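PDB 4W4T: MxaA from Stigmatella aurantiaca, which takes part in the myxalamid PKS-NRPS pathway; its terminal NADPH-binding Rossmann-fold reductase domain, crystallised here, probably releases the product by reduction. Local coordinates for residues Y84-S89 and V118-D123. Sequence-based numbering, arbitrary orientation.
Sequences YCLVRS and VPVRGD
Val-118 lies over one face of the Tyr-84 ring, its CB 4.0 Å from the ring centroid in a CH-pi contact displaced toward the rim, while Val-120 CG2 meets the edge in plane, 3.7 Å from Tyr-84 CD2. Strands 82-87 and 117-121 run side by side in parallel in a Rossmann-fold beta-alpha-beta unit, joined through helix 92-105. Tyr-84 CG stands anti to its own carbonyl carbon (chi1 -70°), which brings the ring alongside Val-118; the hydroxyl goes on to bond Arg-82. With an alanine here the ring is gone, which would probably open a gap beside Val-118 and Val-120 and leave Arg-82 without its hydroxyl partner.

Backbone bonds alternate along the pair: Cys-85 N to Val-118 O (2.8 Å), Val-120 N to Cys-85 O, Val-87 N to Val-120 O, and Gly-122 N to Val-87 O. On the Tyr-84 side of the sheet Leu-86 CD1 rests against Gly-122 CA at 3.8 Å; on the other, Val-87 CG1 packs on Pro-119 CB, on the face covered by helix 92-105.

Past the strand ends lie Arg-88 and Asp-123, both NADPH-binding residues, though no cofactor is bound here. Their side chains run side by side in a long salt bridge, Arg-88 NE to Asp-123 OD2 3.5 Å, guanidinium and carboxylate turned 65° apart; Asp-123 OD1 takes the Gly-125 amide. Arg-121, bent at chi3, reaches across to the segment after strand 82-87, where its NE donates to Ser-89 O at 2.9 Å, the oxygen 27° out of the guanidinium plane.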
ATOM      1  N   TYR A  84      -4.967 -35.317   2.111  1.00 21.05           N
ATOM      2  CA  TYR A  84      -3.766 -34.771   1.502  1.00 22.08           C
ATOM      3  C   TYR A  84      -3.864 -33.254   1.465  1.00 19.96           C
ATOM      4  O   TYR A  84      -4.846 -32.720   0.961  1.00 20.60           O
ATOM      5  CB  TYR A  84      -3.575 -35.322   0.089  1.00 19.82           C
ATOM      6  CG  TYR A  84      -3.212 -36.791   0.046  1.00 25.33           C
ATOM      7  CD1 TYR A  84      -4.156 -37.777   0.317  1.00 24.90           C
ATOM      8  CD2 TYR A  84      -1.923 -37.189  -0.278  1.00 27.88           C
ATOM      9  CE1 TYR A  84      -3.813 -39.130   0.273  1.00 28.30           C
ATOM     10  CE2 TYR A  84      -1.574 -38.531  -0.324  1.00 31.31           C
ATOM     11  CZ  TYR A  84      -2.517 -39.493  -0.049  1.00 33.44           C
ATOM     12  OH  TYR A  84      -2.150 -40.824  -0.107  1.00 40.03           O
ATOM     13  N   CYS A  85      -2.847 -32.577   1.985  1.00 17.76           N
ATOM     14  CA  CYS A  85      -2.843 -31.122   2.053  1.00 19.88           C
ATOM     15  C   CYS A  85      -1.691 -30.486   1.288  1.00 19.59           C
ATOM     16  O   CYS A  85      -0.541 -30.610   1.673  1.00 21.95           O
ATOM     17  CB  CYS A  85      -2.789 -30.660   3.506  1.00 18.71           C
ATOM     18  SG  CYS A  85      -4.231 -31.151   4.451  1.00 22.76           S
ATOM     19  N   LEU A  86      -2.017 -29.767   0.223  1.00 17.84           N
ATOM     20  CA  LEU A  86      -1.002 -29.088  -0.568  1.00 19.41           C
ATOM     21  C   LEU A  86      -0.381 -27.961   0.255  1.00 22.19           C
ATOM     22  O   LEU A  86      -1.097 -27.129   0.809  1.00 19.15           O
ATOM     23  CB  LEU A  86      -1.616 -28.543  -1.861  1.00 18.86           C
ATOM     24  CG  LEU A  86      -0.638 -28.018  -2.909  1.00 19.90           C
ATOM     25  CD1 LEU A  86       0.071 -29.182  -3.587  1.00 20.21           C
ATOM     26  CD2 LEU A  86      -1.383 -27.171  -3.918  1.00 19.91           C
ATOM     27  N   VAL A  87       0.945 -27.935   0.348  1.00 17.07           N
ATOM     28  CA  VAL A  87       1.621 -26.953   1.178  1.00 19.55           C
ATOM     29  C   VAL A  87       3.020 -26.647   0.655  1.00 22.94           C
ATOM     30  O   VAL A  87       3.767 -27.557   0.288  1.00 21.14           O
ATOM     31  CB  VAL A  87       1.706 -27.442   2.657  1.00 23.09           C
ATOM     32  CG1 VAL A  87       2.426 -28.803   2.737  1.00 22.41           C
ATOM     33  CG2 VAL A  87       2.391 -26.409   3.538  1.00 22.14           C
ATOM     34  N   ARG A  88       3.365 -25.362   0.604  1.00 24.24           N
ATOM     35  CA  ARG A  88       4.718 -24.932   0.258  1.00 25.69           C
ATOM     36  C   ARG A  88       5.676 -25.206   1.404  1.00 27.63           C
ATOM     37  O   ARG A  88       5.548 -24.619   2.477  1.00 25.26           O
ATOM     38  CB  ARG A  88       4.764 -23.436  -0.069  1.00 30.11           C
ATOM     39  CG  ARG A  88       3.945 -23.011  -1.270  1.00 34.10           C
ATOM     40  CD  ARG A  88       4.006 -21.494  -1.486  1.00 40.46           C
ATOM     41  NE  ARG A  88       5.331 -21.029  -1.893  1.00 49.66           N
ATOM     42  CZ  ARG A  88       6.121 -20.265  -1.146  1.00 60.73           C
ATOM     43  NH1 ARG A  88       5.725 -19.873   0.059  1.00 64.96           N
ATOM     44  NH2 ARG A  88       7.311 -19.890  -1.605  1.00 62.92           N
ATOM     45  N   SER A  89       6.641 -26.088   1.172  1.00 24.57           N
ATOM     46  CA  SER A  89       7.647 -26.408   2.181  1.00 26.02           C
ATOM     47  C   SER A  89       8.760 -27.226   1.531  1.00 29.33           C
ATOM     48  O   SER A  89       8.561 -27.787   0.455  1.00 28.20           O
ATOM     49  CB  SER A  89       7.024 -27.180   3.344  1.00 25.18           C
ATOM     50  OG  SER A  89       6.399 -28.372   2.876  1.00 28.14           O
ATOM     51  N   VAL A 118      -1.817 -35.709   5.237  1.00 25.62           N
ATOM     52  CA  VAL A 118      -0.681 -36.024   4.398  1.00 28.04           C
ATOM     53  C   VAL A 118      -0.242 -34.825   3.604  1.00 24.22           C
ATOM     54  O   VAL A 118      -0.892 -34.505   2.595  1.00 24.45           O
ATOM     55  CB  VAL A 118      -1.035 -37.159   3.396  1.00 28.08           C
ATOM     56  CG1 VAL A 118       0.188 -37.510   2.553  1.00 29.45           C
ATOM     57  CG2 VAL A 118      -1.597 -38.342   4.098  1.00 31.47           C
ATOM     58  N   PRO A 119       0.807 -34.147   4.065  1.00 23.72           N
ATOM     59  CA  PRO A 119       1.188 -33.003   3.269  1.00 24.08           C
ATOM     60  C   PRO A 119       1.705 -33.413   1.886  1.00 26.13           C
ATOM     61  O   PRO A 119       2.293 -34.492   1.707  1.00 26.56           O
ATOM     62  CB  PRO A 119       2.295 -32.354   4.058  1.00 23.77           C
ATOM     63  CG  PRO A 119       2.180 -32.815   5.407  1.00 28.48           C
ATOM     64  CD  PRO A 119       1.497 -34.182   5.349  1.00 27.87           C
ATOM     65  N   VAL A 120       1.412 -32.571   0.904  1.00 23.00           N
ATOM     66  CA  VAL A 120       1.933 -32.718  -0.434  1.00 23.99           C
ATOM     67  C   VAL A 120       2.692 -31.442  -0.686  1.00 20.67           C
ATOM     68  O   VAL A 120       2.098 -30.370  -0.690  1.00 20.00           O
ATOM     69  CB  VAL A 120       0.792 -32.950  -1.459  1.00 22.79           C
ATOM     70  CG1 VAL A 120       1.359 -33.032  -2.908  1.00 21.99           C
ATOM     71  CG2 VAL A 120       0.001 -34.198  -1.126  1.00 23.50           C
ATOM     72  N   ARG A 121       4.007 -31.541  -0.831  1.00 22.49           N
ATOM     73  CA  ARG A 121       4.815 -30.359  -1.120  1.00 22.19           C
ATOM     74  C   ARG A 121       4.413 -29.795  -2.474  1.00 25.91           C
ATOM     75  O   ARG A 121       4.371 -30.537  -3.462  1.00 25.09           O
ATOM     76  CB  ARG A 121       6.315 -30.674  -1.164  1.00 27.87           C
ATOM     77  CG  ARG A 121       6.964 -31.081   0.133  1.00 29.37           C
ATOM     78  CD  ARG A 121       8.425 -31.414  -0.154  1.00 28.18           C
ATOM     79  NE  ARG A 121       9.069 -30.307  -0.855  1.00 30.35           N
ATOM     80  CZ  ARG A 121      10.192 -30.407  -1.557  1.00 34.33           C
ATOM     81  NH1 ARG A 121      10.810 -31.577  -1.670  1.00 36.24           N
ATOM     82  NH2 ARG A 121      10.693 -29.328  -2.150  1.00 36.80           N
ATOM     83  N   GLY A 122       4.157 -28.491  -2.532  1.00 23.08           N
ATOM     84  CA  GLY A 122       3.660 -27.897  -3.753  1.00 21.77           C
ATOM     85  C   GLY A 122       3.138 -26.483  -3.604  1.00 25.24           C
ATOM     86  O   GLY A 122       3.143 -25.891  -2.517  1.00 26.19           O
ATOM     87  N   ASP A 123       2.667 -25.947  -4.723  1.00 24.05           N
ATOM     88  CA  ASP A 123       2.413 -24.523  -4.870  1.00 22.77           C
ATOM     89  C   ASP A 123       1.300 -24.356  -5.882  1.00 20.57           C
ATOM     90  O   ASP A 123       1.459 -24.689  -7.049  1.00 18.08           O
ATOM     91  CB  ASP A 123       3.676 -23.799  -5.337  1.00 25.09           C
ATOM     92  CG  ASP A 123       3.554 -22.286  -5.290  1.00 28.55           C
ATOM     93  OD1 ASP A 123       2.423 -21.751  -5.261  1.00 25.36           O
ATOM     94  OD2 ASP A 123       4.615 -21.620  -5.301  1.00 30.59           O
TER